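Local coordinates for protein SM80.1 Vicilin (Solanum melongena, PDB 5VF5) that probably serves as a 7S seed storage protein of eggplant, built from two cupin domains and carrying a bound copper ion, at residues Y123-S128 against V340-N345; F227-P232 against A244-N249; Y259-S264 against M347-N352. One frame throughout, in Å; residues are numbered along the deposited sequence. Where two conformers were deposited one is given.

Interaction 1. Residues Y123-S128 against V340-N345; sequences YVLAKS and VGFGIN
Leu-125 CB rests over the middle of the Phe-342 ring, 3.5 Å from its centroid and almost on the ring normal. This is a CH-pi contact. The leucine branch then runs on past the ring toward the phenylalanine backbone, and Leu-125 CD2 comes 4.0 Å from Phe-342 CD1. The leucine and the phenyl come from facing strands and overlap alongside one another. The tip of the phenyl ring reaches the facing backbone. Phe-342 CZ lies 3.5 Å from Leu-125 N, and Tyr-123 O sits in the ring plane at the edge. Phe-342 CG is anti to its own carbonyl carbon (chi1 -70°), which stands the ring up between Leu-125 and Tyr-123. The two aromatic rings meet obliquely, with centroids 4.4 Å apart and planes at 41°. Their exact placement is doubtful, because Tyr-123 is modelled in two conformers and the nearest ring carbons lie closer than carbons can sit. At the edge of the tyrosine ring, in its plane, Val-340 CG1 approaches Tyr-123 CD2 at 3.5 Å.

The contact joins the two halves of a bicupin. Strand 120-128 belongs to one cupin domain and strand 337-344 to the other. Their segments run nearly parallel, 12° apart, with axes 8.7 Å from each other. They pack through side chains, face against face, rather than pairing as neighbours in a sheet. The parallel course is consistent with the pseudo-twofold relation of the two halves in vicilins.

Strand 120-128 is flanked in its own sheet by strands 49-56 and 69-77, to which its backbone is bonded. Val-74 of the latter also touches Phe-342. Tyr-123 extends its hydroxyl across the interface to Val-267 O, where a hydrogen bond fixes the tip, while Met-269 and Val-51 pack on the same residue.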
ATOM      1  N   TYR A 123       3.389   4.242   2.298  1.00  9.53           N
ATOM      2  CA  TYR A 123       2.236   3.753   1.533  0.50  9.45           C
ATOM      3  C   TYR A 123       1.153   3.330   2.513  1.00  9.37           C
ATOM      4  O   TYR A 123       1.417   2.567   3.446  1.00  9.58           O
ATOM      5  CB  TYR A 123       2.687   2.565   0.679  0.50 10.23           C
ATOM      6  CG  TYR A 123       1.698   1.903  -0.265  0.50  9.01           C
ATOM      7  CD1 TYR A 123       0.749   2.645  -0.943  0.50  9.05           C
ATOM      8  CD2 TYR A 123       1.786   0.524  -0.542  0.50  8.75           C
ATOM      9  CE1 TYR A 123      -0.131   2.044  -1.821  0.50  8.67           C
ATOM     10  CE2 TYR A 123       0.937  -0.077  -1.448  0.50  8.97           C
ATOM     11  CZ  TYR A 123      -0.012   0.680  -2.087  0.50  9.18           C
ATOM     12  OH  TYR A 123      -0.844   0.071  -2.984  0.50  8.85           O
ATOM     13  N   VAL A 124      -0.073   3.786   2.319  1.00  9.83           N
ATOM     14  CA  VAL A 124      -1.163   3.619   3.254  1.00  9.25           C
ATOM     15  C   VAL A 124      -2.348   2.954   2.611  1.00  9.51           C
ATOM     16  O   VAL A 124      -2.802   3.380   1.543  1.00 11.04           O
ATOM     17  CB  VAL A 124      -1.584   4.975   3.834  1.00 11.05           C
ATOM     18  CG1 VAL A 124      -2.709   4.818   4.845  1.00 12.45           C
ATOM     19  CG2 VAL A 124      -0.406   5.730   4.424  1.00 12.29           C
ATOM     20  N   LEU A 125      -2.908   1.958   3.286  1.00  9.69           N
ATOM     21  CA  LEU A 125      -4.210   1.381   2.957  1.00  9.31           C
ATOM     22  C   LEU A 125      -5.187   1.881   4.015  1.00 10.68           C
ATOM     23  O   LEU A 125      -4.849   1.794   5.219  1.00 11.50           O
ATOM     24  CB  LEU A 125      -4.141  -0.142   3.072  1.00 10.60           C
ATOM     25  CG  LEU A 125      -5.441  -0.869   2.732  1.00 11.96           C
ATOM     26  CD1 LEU A 125      -5.809  -0.747   1.249  1.00 11.67           C
ATOM     27  CD2 LEU A 125      -5.399  -2.332   3.179  1.00 13.66           C
ATOM     28  N   ALA A 126      -6.368   2.378   3.630  1.00 10.05           N
ATOM     29  CA  ALA A 126      -7.390   2.701   4.612  1.00 10.65           C
ATOM     30  C   ALA A 126      -8.707   2.089   4.188  1.00 10.03           C
ATOM     31  O   ALA A 126      -8.980   1.939   3.004  1.00 12.05           O
ATOM     32  CB  ALA A 126      -7.524   4.201   4.810  1.00 13.04           C
ATOM     33  N   LYS A 127      -9.514   1.714   5.174  1.00 10.66           N
ATOM     34  CA  LYS A 127     -10.843   1.227   4.920  1.00 10.42           C
ATOM     35  C   LYS A 127     -11.871   2.153   5.575  1.00  9.69           C
ATOM     36  O   LYS A 127     -11.744   2.485   6.769  1.00 11.71           O
ATOM     37  CB  LYS A 127     -11.028  -0.204   5.504  1.00 11.98           C
ATOM     38  CG  LYS A 127     -12.324  -0.835   5.072  1.00 14.09           C
ATOM     39  CD  LYS A 127     -12.577  -2.155   5.740  1.00 15.54           C
ATOM     40  CE  LYS A 127     -13.914  -2.714   5.265  1.00 19.24           C
ATOM     41  NZ  LYS A 127     -14.248  -3.985   5.956  1.00 24.52           N
ATOM     42  N   SER A 128     -12.888   2.538   4.818  1.00 10.63           N
ATOM     43  CA  SER A 128     -13.930   3.403   5.348  1.00 10.56           C
ATOM     44  C   SER A 128     -14.753   2.725   6.429  1.00 12.32           C
ATOM     45  O   SER A 128     -14.915   1.516   6.433  1.00 13.24           O
ATOM     46  CB  SER A 128     -14.812   3.884   4.230  1.00 11.02           C
ATOM     47  OG  SER A 128     -15.457   2.805   3.571  1.00 12.00           O
ATOM     48  N   VAL A 340       5.118  -2.896  -3.176  1.00 11.79           N
ATOM     49  CA  VAL A 340       4.403  -3.243  -1.974  1.00 13.42           C
ATOM     50  C   VAL A 340       2.989  -3.485  -2.406  1.00 12.50           C
ATOM     51  O   VAL A 340       2.416  -2.690  -3.156  1.00 14.85           O
ATOM     52  CB  VAL A 340       4.397  -2.100  -0.952  1.00 18.20           C
ATOM     53  CG1 VAL A 340       3.537  -2.455   0.264  1.00 22.00           C
ATOM     54  CG2 VAL A 340       5.807  -1.809  -0.574  1.00 21.71           C
ATOM     55  N   GLY A 341       2.431  -4.606  -1.990  1.00 12.39           N
ATOM     56  CA  GLY A 341       1.037  -4.941  -2.319  1.00 14.28           C
ATOM     57  C   GLY A 341       0.183  -5.050  -1.065  1.00 14.74           C
ATOM     58  O   GLY A 341       0.567  -5.700  -0.074  1.00 19.73           O
ATOM     59  N   PHE A 342      -0.938  -4.397  -1.047  1.00 11.27           N
ATOM     60  CA  PHE A 342      -1.939  -4.638  -0.041  1.00  9.42           C
ATOM     61  C   PHE A 342      -2.881  -5.703  -0.537  1.00  9.73           C
ATOM     62  O   PHE A 342      -3.436  -5.596  -1.632  1.00 11.82           O
ATOM     63  CB  PHE A 342      -2.718  -3.359   0.264  1.00 11.02           C
ATOM     64  CG  PHE A 342      -1.919  -2.319   0.981  1.00 11.02           C
ATOM     65  CD1 PHE A 342      -1.487  -2.570   2.274  1.00 10.84           C
ATOM     66  CD2 PHE A 342      -1.634  -1.092   0.418  1.00 10.67           C
ATOM     67  CE1 PHE A 342      -0.766  -1.632   2.987  1.00 12.32           C
ATOM     68  CE2 PHE A 342      -0.923  -0.133   1.118  1.00 11.58           C
ATOM     69  CZ  PHE A 342      -0.470  -0.391   2.403  1.00 11.64           C
ATOM     70  N   GLY A 343      -3.111  -6.701   0.283  1.00 10.63           N
ATOM     71  CA  GLY A 343      -4.068  -7.758  -0.016  1.00 10.97           C
ATOM     72  C   GLY A 343      -5.376  -7.563   0.740  1.00 11.77           C
ATOM     73  O   GLY A 343      -5.361  -7.354   1.964  1.00 15.01           O
ATOM     74  N   ILE A 344      -6.472  -7.604   0.015  1.00 10.93           N
ATOM     75  CA  ILE A 344      -7.806  -7.452   0.555  1.00 10.93           C
ATOM     76  C   ILE A 344      -8.408  -8.877   0.523  1.00 10.16           C
ATOM     77  O   ILE A 344      -8.070  -9.659  -0.394  1.00 12.24           O
ATOM     78  CB  ILE A 344      -8.573  -6.410  -0.309  1.00 12.43           C
ATOM     79  CG1 ILE A 344      -7.896  -4.999  -0.097  1.00 15.57           C
ATOM     80  CG2 ILE A 344     -10.057  -6.400   0.059  1.00 12.81           C
ATOM     81  CD1 ILE A 344      -8.310  -3.965  -1.106  1.00 18.47           C
ATOM     82  N   ASN A 345      -9.260  -9.247   1.494  1.00 12.22           N
ATOM     83  CA  ASN A 345      -9.779 -10.615   1.590  1.00 12.08           C
ATOM     84  C   ASN A 345      -8.598 -11.603   1.738  1.00 11.92           C
ATOM     85  O   ASN A 345      -8.556 -12.649   1.056  1.00 14.15           O
ATOM     86  CB  ASN A 345     -10.683 -11.011   0.398  1.00 13.99           C
ATOM     87  CG  ASN A 345     -11.874 -10.089   0.233  1.00 14.39           C
ATOM     88  OD1 ASN A 345     -12.158  -9.632  -0.913  1.00 17.11           O
ATOM     89  ND2 ASN A 345     -12.525  -9.746   1.344  1.00 13.98           N
TER

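Interaction 2. Residues F227-P232 against A244-N249; sequences FIEASP and AVAFMN
Glu-229 and Ala-246 face each other as a non-hydrogen-bonded pair between two antiparallel strands, 225-230 and 243-250. These neighbours form a beta hairpin with a long connecting loop, within a sheet of the second cupin domain. The glutamate side chain lies along the face that also carries Phe-227 and Met-248. Its CB passes near Val-245 O. Glu-229 CG, anti to the backbone N (chi1 171°), comes 4.1 Å from Ala-244 CB. CD stays beside that same methyl. At the tip Glu-229 OE1 lies 4.1 Å from Ala-246 CB, and its charge is met by a salt bridge with Arg-266. The aliphatic part is thus laid on small alanine methyls, while the carboxylate is carried on to the arginine.

The same methyl of Ala-246 is approached from another side by Phe-227, whose CE1 stands 3.7 Å away. The ring also turns its edge to Met-248 CB, 4.1 Å from Phe-227 CD1.

Four backbone bonds join the strands, two in each of the pairs Ile-228 with Phe-247 and Ala-230 with Val-245. The bond from Phe-247 N to Ile-228 O is 2.8 Å long. That from Ala-230 N to Val-245 O is equally short. Where the first strand ends, Ala-244 CA still meets Ala-230 O at 3.2 Å in a CA-H...O contact. Beyond the hairpin, Ala-244, Ala-246 and Met-248 use their outward backbone groups to bond strand 337-344. On the face of Ile-228 and Ala-230, the Phe-247 ring points its edge at Ile-228 O, with CD1 3.8 Å from that oxygen.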
ATOM      1  N   PHE A 227       9.613 -12.900  -2.538  1.00 14.41           N
ATOM      2  CA  PHE A 227       8.286 -12.519  -2.072  1.00 13.83           C
ATOM      3  C   PHE A 227       8.202 -12.818  -0.589  1.00 13.65           C
ATOM      4  O   PHE A 227       8.472 -13.950  -0.178  1.00 14.56           O
ATOM      5  CB  PHE A 227       7.235 -13.334  -2.804  1.00 15.65           C
ATOM      6  CG  PHE A 227       5.848 -13.000  -2.401  1.00 13.83           C
ATOM      7  CD1 PHE A 227       5.160 -11.978  -3.039  1.00 16.43           C
ATOM      8  CD2 PHE A 227       5.202 -13.717  -1.410  1.00 16.69           C
ATOM      9  CE1 PHE A 227       3.869 -11.672  -2.644  1.00 14.14           C
ATOM     10  CE2 PHE A 227       3.916 -13.408  -1.017  1.00 14.54           C
ATOM     11  CZ  PHE A 227       3.230 -12.384  -1.655  1.00 15.24           C
ATOM     12  N   ILE A 228       7.785 -11.844   0.212  1.00 14.42           N
ATOM     13  CA  ILE A 228       7.359 -12.163   1.570  1.00 19.48           C
ATOM     14  C   ILE A 228       6.168 -11.339   1.941  1.00 12.95           C
ATOM     15  O   ILE A 228       5.934 -10.257   1.358  1.00 14.87           O
ATOM     16  CB  ILE A 228       8.446 -12.080   2.601  1.00 22.48           C
ATOM     17  CG1 ILE A 228       8.080 -12.878   3.905  1.00 28.02           C
ATOM     18  CG2 ILE A 228       8.767 -10.621   2.877  1.00 22.99           C
ATOM     19  CD1 ILE A 228       9.196 -12.976   4.932  1.00 31.21           C
ATOM     20  N   GLU A 229       5.361 -11.910   2.818  1.00 15.52           N
ATOM     21  CA  GLU A 229       4.112 -11.334   3.148  1.00 14.07           C
ATOM     22  C   GLU A 229       3.822 -11.432   4.620  1.00 12.99           C
ATOM     23  O   GLU A 229       4.118 -12.432   5.271  1.00 15.12           O
ATOM     24  CB  GLU A 229       3.079 -12.110   2.358  1.00 19.02           C
ATOM     25  CG  GLU A 229       1.667 -11.844   2.669  1.00 22.69           C
ATOM     26  CD  GLU A 229       0.782 -12.694   1.819  1.00 22.20           C
ATOM     27  OE1 GLU A 229       0.501 -12.237   0.739  1.00 22.14           O
ATOM     28  OE2 GLU A 229       0.375 -13.797   2.250  1.00 29.22           O
ATOM     29  N   ALA A 230       3.212 -10.372   5.125  1.00 13.26           N
ATOM     30  CA  ALA A 230       2.594 -10.340   6.421  1.00 14.76           C
ATOM     31  C   ALA A 230       1.117 -10.660   6.226  1.00 13.49           C
ATOM     32  O   ALA A 230       0.375  -9.851   5.663  1.00 14.80           O
ATOM     33  CB  ALA A 230       2.790  -8.966   7.047  1.00 17.04           C
ATOM     34  N   SER A 231       0.724 -11.851   6.674  1.00 15.12           N
ATOM     35  CA  SER A 231      -0.630 -12.375   6.532  0.70 15.89           C
ATOM     36  C   SER A 231      -1.398 -12.213   7.820  1.00 14.18           C
ATOM     37  O   SER A 231      -0.796 -12.237   8.916  1.00 14.89           O
ATOM     38  CB  SER A 231      -0.606 -13.880   6.231  0.70 19.45           C
ATOM     39  OG  SER A 231      -0.182 -14.636   7.380  0.70 22.42           O
ATOM     40  N   PRO A 232      -2.726 -12.092   7.730  1.00 14.82           N
ATOM     41  CA  PRO A 232      -3.526 -12.073   8.955  1.00 15.74           C
ATOM     42  C   PRO A 232      -3.492 -13.391   9.713  1.00 17.13           C
ATOM     43  O   PRO A 232      -3.812 -13.402  10.887  1.00 19.83           O
ATOM     44  CB  PRO A 232      -4.928 -11.710   8.463  1.00 17.33           C
ATOM     45  CG  PRO A 232      -4.944 -12.181   7.045  1.00 17.17           C
ATOM     46  CD  PRO A 232      -3.580 -11.977   6.539  1.00 17.38           C
ATOM     47  N   ALA A 244      -3.458  -8.204   4.047  1.00 12.02           N
ATOM     48  CA  ALA A 244      -2.079  -8.606   4.036  1.00 11.96           C
ATOM     49  C   ALA A 244      -1.224  -7.486   3.505  1.00 10.43           C
ATOM     50  O   ALA A 244      -1.706  -6.614   2.743  1.00 11.48           O
ATOM     51  CB  ALA A 244      -1.884  -9.820   3.179  1.00 12.38           C
ATOM     52  N   VAL A 245       0.058  -7.548   3.817  1.00 11.12           N
ATOM     53  CA  VAL A 245       1.040  -6.647   3.224  1.00 10.32           C
ATOM     54  C   VAL A 245       2.130  -7.499   2.606  1.00 12.05           C
ATOM     55  O   VAL A 245       2.787  -8.263   3.314  1.00 12.25           O
ATOM     56  CB  VAL A 245       1.660  -5.646   4.221  1.00 11.99           C
ATOM     57  CG1 VAL A 245       2.637  -4.758   3.503  1.00 13.88           C
ATOM     58  CG2 VAL A 245       0.568  -4.902   4.966  1.00 14.19           C
ATOM     59  N   ALA A 246       2.311  -7.378   1.301  1.00 13.56           N
ATOM     60  CA  ALA A 246       3.220  -8.191   0.551  1.00 13.85           C
ATOM     61  C   ALA A 246       4.344  -7.276   0.043  1.00 12.55           C
ATOM     62  O   ALA A 246       4.129  -6.134  -0.385  1.00 13.40           O
ATOM     63  CB  ALA A 246       2.534  -8.881  -0.605  1.00 17.58           C
ATOM     64  N   PHE A 247       5.542  -7.827   0.029  1.00 12.16           N
ATOM     65  CA  PHE A 247       6.718  -7.191  -0.519  1.00 12.36           C
ATOM     66  C   PHE A 247       7.299  -8.087  -1.610  1.00 13.51           C
ATOM     67  O   PHE A 247       7.631  -9.246  -1.341  1.00 14.96           O
ATOM     68  CB  PHE A 247       7.755  -7.019   0.591  1.00 15.39           C
ATOM     69  CG  PHE A 247       7.253  -6.231   1.772  1.00 15.89           C
ATOM     70  CD1 PHE A 247       6.551  -6.840   2.795  1.00 15.22           C
ATOM     71  CD2 PHE A 247       7.438  -4.852   1.806  1.00 17.13           C
ATOM     72  CE1 PHE A 247       6.108  -6.103   3.882  1.00 15.94           C
ATOM     73  CE2 PHE A 247       7.026  -4.098   2.905  1.00 15.95           C
ATOM     74  CZ  PHE A 247       6.322  -4.729   3.930  1.00 18.16           C
ATOM     75  N   MET A 248       7.361  -7.579  -2.837  1.00 12.19           N
ATOM     76  CA  MET A 248       7.901  -8.368  -3.942  1.00 11.77           C
ATOM     77  C   MET A 248       9.015  -7.582  -4.566  1.00 13.66           C
ATOM     78  O   MET A 248       8.841  -6.414  -4.897  1.00 14.50           O
ATOM     79  CB  MET A 248       6.827  -8.745  -4.969  1.00 15.28           C
ATOM     80  CG  MET A 248       7.338  -9.632  -6.090  1.00 15.57           C
ATOM     81  SD  MET A 248       6.007 -10.457  -6.956  0.60 16.38           S
ATOM     82  CE  MET A 248       5.459  -9.058  -7.896  0.60 18.73           C
ATOM     83  N   ASN A 249      10.145  -8.259  -4.744  1.00 13.83           N
ATOM     84  CA  ASN A 249      11.274  -7.723  -5.446  1.00 14.86           C
ATOM     85  C   ASN A 249      11.637  -8.663  -6.583  1.00 15.22           C
ATOM     86  O   ASN A 249      11.790  -9.871  -6.368  1.00 16.70           O
ATOM     87  CB  ASN A 249      12.483  -7.541  -4.528  1.00 18.57           C
ATOM     88  CG  ASN A 249      13.607  -6.771  -5.220  1.00 23.06           C
ATOM     89  OD1 ASN A 249      13.418  -5.646  -5.667  1.00 25.20           O
ATOM     90  ND2 ASN A 249      14.721  -7.411  -5.411  1.00 28.13           N
TER

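Interaction 3. Residues Y259-S264 against M347-N352; sequences YYNSRS and MFNRKN. With ACT (acetate ion), chain C.
Tyr-260 and Asn-352 lie flat on each other. Asn-352 is modelled in two conformers, and in one of them its amide is only 3° from the plane of the ring, so the stack is less certain. Asn-352 CB sits over the ring face, 3.6 Å from the Tyr-260 centroid. Beneath this stack the backbones form an antiparallel pair, strand 254-261 with strand 351-353 of the second cupin barrel. The pairing gives way to loops at Ser-262 and Arg-350.

On the other face Asn-261 and Lys-351 extend together in one direction. Lys-351 NZ meets Asn-261 OD1 on a lone pair at 2.8 Å. Asn-349 ND2 reaches the same oxygen at 3.1 Å from above the Asn-261 carbonyl plane, the two amides turned 47° apart. Tyr-259 OH, Asn-261 ND2 and Lys-351 NZ converge on an acetate, probably from the crystallisation liquor, and Arg-266 also binds it. The tyrosine bond, Tyr-259 OH to acetate OXT, measures 2.7 Å.

The oxygen of the Asn-349 amide holds the turn. Asn-349 OD1 accepts from Arg-263 N at 3.0 Å and from Ser-264 N. Ser-262 bonds Arg-350 twice: its N donates to Arg-350 O, and Ser-262 OG accepts from Arg-350 N at 2.9 Å.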
ATOM      1  N   TYR A 259       1.297 -16.326 -12.167  1.00  9.24           N
ATOM      2  CA  TYR A 259       0.631 -16.908 -11.013  1.00  9.22           C
ATOM      3  C   TYR A 259      -0.717 -16.241 -10.836  1.00  8.80           C
ATOM      4  O   TYR A 259      -1.060 -15.261 -11.524  1.00  9.95           O
ATOM      5  CB  TYR A 259       1.474 -16.673  -9.746  1.00  9.88           C
ATOM      6  CG  TYR A 259       1.489 -15.215  -9.300  1.00  9.49           C
ATOM      7  CD1 TYR A 259       2.420 -14.309  -9.827  1.00 10.81           C
ATOM      8  CD2 TYR A 259       0.560 -14.730  -8.398  1.00 10.77           C
ATOM      9  CE1 TYR A 259       2.427 -12.966  -9.439  1.00 10.36           C
ATOM     10  CE2 TYR A 259       0.554 -13.382  -8.019  1.00 11.15           C
ATOM     11  CZ  TYR A 259       1.476 -12.506  -8.550  1.00  9.95           C
ATOM     12  OH  TYR A 259       1.517 -11.184  -8.144  1.00 12.39           O
ATOM     13  N   TYR A 260      -1.520 -16.765  -9.932  1.00  8.63           N
ATOM     14  CA  TYR A 260      -2.716 -16.052  -9.482  1.00  9.67           C
ATOM     15  C   TYR A 260      -2.902 -16.207  -7.982  1.00  8.94           C
ATOM     16  O   TYR A 260      -2.389 -17.162  -7.360  1.00  9.73           O
ATOM     17  CB  TYR A 260      -3.999 -16.481 -10.260  1.00  9.97           C
ATOM     18  CG  TYR A 260      -4.455 -17.908  -9.996  1.00  9.16           C
ATOM     19  CD1 TYR A 260      -3.987 -18.994 -10.740  1.00 10.36           C
ATOM     20  CD2 TYR A 260      -5.342 -18.185  -8.979  1.00 10.48           C
ATOM     21  CE1 TYR A 260      -4.416 -20.287 -10.480  1.00 11.14           C
ATOM     22  CE2 TYR A 260      -5.784 -19.481  -8.737  1.00 11.11           C
ATOM     23  CZ  TYR A 260      -5.296 -20.533  -9.485  1.00 10.50           C
ATOM     24  OH  TYR A 260      -5.684 -21.833  -9.266  1.00 13.17           O
ATOM     25  N   ASN A 261      -3.621 -15.263  -7.391  1.00  9.34           N
ATOM     26  CA  ASN A 261      -4.049 -15.340  -5.991  1.00  9.00           C
ATOM     27  C   ASN A 261      -5.419 -15.988  -5.926  1.00  8.90           C
ATOM     28  O   ASN A 261      -6.326 -15.635  -6.658  1.00 10.43           O
ATOM     29  CB  ASN A 261      -4.103 -13.945  -5.407  1.00  9.30           C
ATOM     30  CG  ASN A 261      -2.736 -13.378  -5.182  1.00 10.40           C
ATOM     31  OD1 ASN A 261      -1.966 -13.946  -4.392  1.00 11.57           O
ATOM     32  ND2 ASN A 261      -2.410 -12.276  -5.866  1.00  9.48           N
ATOM     33  N   SER A 262      -5.580 -16.937  -5.022  1.00  9.47           N
ATOM     34  CA  SER A 262      -6.805 -17.697  -4.938  1.00  9.50           C
ATOM     35  C   SER A 262      -8.033 -16.888  -4.578  1.00  9.89           C
ATOM     36  O   SER A 262      -9.089 -17.115  -5.126  1.00 11.97           O
ATOM     37  CB  SER A 262      -6.627 -18.883  -3.983  1.00 10.57           C
ATOM     38  OG  SER A 262      -6.476 -18.464  -2.639  1.00 11.56           O
ATOM     39  N   ARG A 263      -7.897 -15.973  -3.617  1.00  9.73           N
ATOM     40  CA  ARG A 263      -9.051 -15.173  -3.169  1.00 11.04           C
ATOM     41  C   ARG A 263      -8.818 -13.702  -2.916  1.00 10.98           C
ATOM     42  O   ARG A 263      -9.785 -12.952  -2.883  1.00 11.92           O
ATOM     43  CB  ARG A 263      -9.718 -15.785  -1.971  1.00 14.93           C
ATOM     44  CG  ARG A 263      -8.897 -15.880  -0.775  1.00 15.96           C
ATOM     45  CD  ARG A 263      -9.817 -16.268   0.418  1.00 17.85           C
ATOM     46  NE  ARG A 263     -10.570 -15.175   1.028  1.00 18.08           N
ATOM     47  CZ  ARG A 263     -11.885 -14.940   1.010  1.00 18.27           C
ATOM     48  NH1 ARG A 263     -12.741 -15.666   0.270  1.00 19.34           N
ATOM     49  NH2 ARG A 263     -12.362 -13.907   1.703  1.00 22.76           N
ATOM     50  N   SER A 264      -7.555 -13.287  -2.802  1.00  9.50           N
ATOM     51  CA  SER A 264      -7.241 -11.951  -2.403  1.00 10.66           C
ATOM     52  C   SER A 264      -6.987 -11.047  -3.586  1.00 10.70           C
ATOM     53  O   SER A 264      -6.199 -11.375  -4.444  1.00 13.11           O
ATOM     54  CB  SER A 264      -6.042 -11.959  -1.458  1.00 11.24           C
ATOM     55  OG  SER A 264      -5.634 -10.650  -1.050  1.00 12.39           O
ATOM     56  N   MET A 347      -7.185 -13.545   4.400  1.00 13.74           N
ATOM     57  CA  MET A 347      -7.141 -14.808   5.087  1.00 14.31           C
ATOM     58  C   MET A 347      -7.500 -15.921   4.102  1.00 14.97           C
ATOM     59  O   MET A 347      -8.469 -15.810   3.335  1.00 15.95           O
ATOM     60  CB  MET A 347      -8.126 -14.874   6.253  1.00 18.26           C
ATOM     61  CG  MET A 347      -7.866 -16.079   7.107  1.00 23.28           C
ATOM     62  SD  MET A 347      -6.561 -15.785   8.307  1.00 32.15           S
ATOM     63  CE  MET A 347      -7.486 -15.012   9.585  1.00 39.78           C
ATOM     64  N   PHE A 348      -6.718 -16.993   4.170  1.00 16.58           N
ATOM     65  CA  PHE A 348      -6.898 -18.206   3.360  1.00 18.10           C
ATOM     66  C   PHE A 348      -6.403 -18.040   1.914  1.00 17.16           C
ATOM     67  O   PHE A 348      -6.502 -18.995   1.134  1.00 18.54           O
ATOM     68  CB  PHE A 348      -8.356 -18.744   3.404  1.00 20.66           C
ATOM     69  CG  PHE A 348      -8.924 -18.820   4.798  1.00 25.37           C
ATOM     70  CD1 PHE A 348      -8.270 -19.547   5.745  1.00 28.03           C
ATOM     71  CD2 PHE A 348     -10.063 -18.098   5.160  1.00 28.52           C
ATOM     72  CE1 PHE A 348      -8.753 -19.635   7.064  1.00 31.40           C
ATOM     73  CE2 PHE A 348     -10.560 -18.159   6.460  1.00 35.01           C
ATOM     74  CZ  PHE A 348      -9.898 -18.940   7.412  1.00 31.91           C
ATOM     75  N   ASN A 349      -5.879 -16.857   1.567  1.00 14.13           N
ATOM     76  CA  ASN A 349      -5.310 -16.677   0.227  1.00 11.44           C
ATOM     77  C   ASN A 349      -4.083 -17.548   0.009  1.00 11.81           C
ATOM     78  O   ASN A 349      -3.206 -17.650   0.893  1.00 16.35           O
ATOM     79  CB  ASN A 349      -4.906 -15.243  -0.022  1.00 11.92           C
ATOM     80  CG  ASN A 349      -4.469 -15.012  -1.476  1.00 10.20           C
ATOM     81  OD1 ASN A 349      -5.290 -15.127  -2.410  1.00 10.42           O
ATOM     82  ND2 ASN A 349      -3.160 -14.715  -1.678  1.00 11.84           N
ATOM     83  N   ARG A 350      -3.999 -18.134  -1.176  1.00 12.10           N
ATOM     84  CA  ARG A 350      -2.801 -18.837  -1.577  0.50 13.20           C
ATOM     85  C   ARG A 350      -2.380 -18.401  -2.989  1.00 11.50           C
ATOM     86  O   ARG A 350      -3.216 -18.074  -3.864  1.00 12.07           O
ATOM     87  CB  ARG A 350      -2.973 -20.346  -1.456  0.50 13.72           C
ATOM     88  CG  ARG A 350      -3.330 -20.831  -0.048  0.50 13.03           C
ATOM     89  CD  ARG A 350      -2.202 -20.653   0.970  0.50 14.31           C
ATOM     90  NE  ARG A 350      -2.508 -21.262   2.284  0.50 20.17           N
ATOM     91  CZ  ARG A 350      -3.093 -20.635   3.297  0.50 20.53           C
ATOM     92  NH1 ARG A 350      -3.424 -19.342   3.211  0.50 22.65           N
ATOM     93  NH2 ARG A 350      -3.314 -21.308   4.421  0.50 25.41           N
ATOM     94  N   LYS A 351      -1.064 -18.328  -3.165  1.00 11.32           N
ATOM     95  CA  LYS A 351      -0.430 -18.120  -4.458  1.00 11.84           C
ATOM     96  C   LYS A 351      -0.399 -19.432  -5.206  1.00 13.17           C
ATOM     97  O   LYS A 351      -0.004 -20.464  -4.649  1.00 19.61           O
ATOM     98  CB  LYS A 351       1.009 -17.649  -4.341  1.00 15.40           C
ATOM     99  CG  LYS A 351       1.181 -16.279  -3.801  1.00 21.36           C
ATOM    100  CD  LYS A 351       1.461 -15.340  -4.899  1.00 21.63           C
ATOM    101  CE  LYS A 351       1.711 -13.893  -4.490  1.00 15.28           C
ATOM    102  NZ  LYS A 351       0.622 -13.338  -3.635  1.00 13.44           N
ATOM    103  N   ASN A 352      -0.823 -19.401  -6.457  1.00 10.18           N
ATOM    104  CA  ASN A 352      -0.832 -20.545  -7.353  0.60 10.25           C
ATOM    105  C   ASN A 352       0.026 -20.222  -8.551  1.00  9.41           C
ATOM    106  O   ASN A 352      -0.380 -19.409  -9.423  1.00 10.84           O
ATOM    107  CB  ASN A 352      -2.255 -20.801  -7.844  0.60 12.28           C
ATOM    108  CG  ASN A 352      -3.167 -21.299  -6.750  0.60 12.89           C
ATOM    109  OD1 ASN A 352      -3.417 -22.492  -6.639  0.60 15.24           O
ATOM    110  ND2 ASN A 352      -3.642 -20.380  -5.912  0.60 12.70           N
TER
HETATM  111  C   ACT C 502       0.808 -10.215  -4.902  1.00 13.12           C
HETATM  112  O   ACT C 502       0.689 -10.555  -3.685  1.00 14.90           O
HETATM  113  OXT ACT C 502       0.227 -10.867  -5.799  1.00 12.25           O
HETATM  114  CH3 ACT C 502       1.666  -9.054  -5.343  1.00 14.38           C
HETATM  115  O   HOH W   1     -10.516 -13.836   3.770  1.00 22.15           O

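Overall arrangement
From the N terminus, residues 123-128 in the first cupin domain come first and wait longest for their partner. Interaction 2 then opens and closes within a short span, 227-232 with 244-249, nested inside the large loop of interaction 1. The next strand starts interaction 3 at 259-264. Residues 340-345 close interaction 1 before 347-352 closes interaction 3, so these two cross. Strand 337-344 is the hub. It is the neighbour of strand 243-250 in the sheet, and Ile-344 O also meets Ser-264 OG. Interaction 1 joins the two domains, whereas interactions 2 and 3 tie up the second.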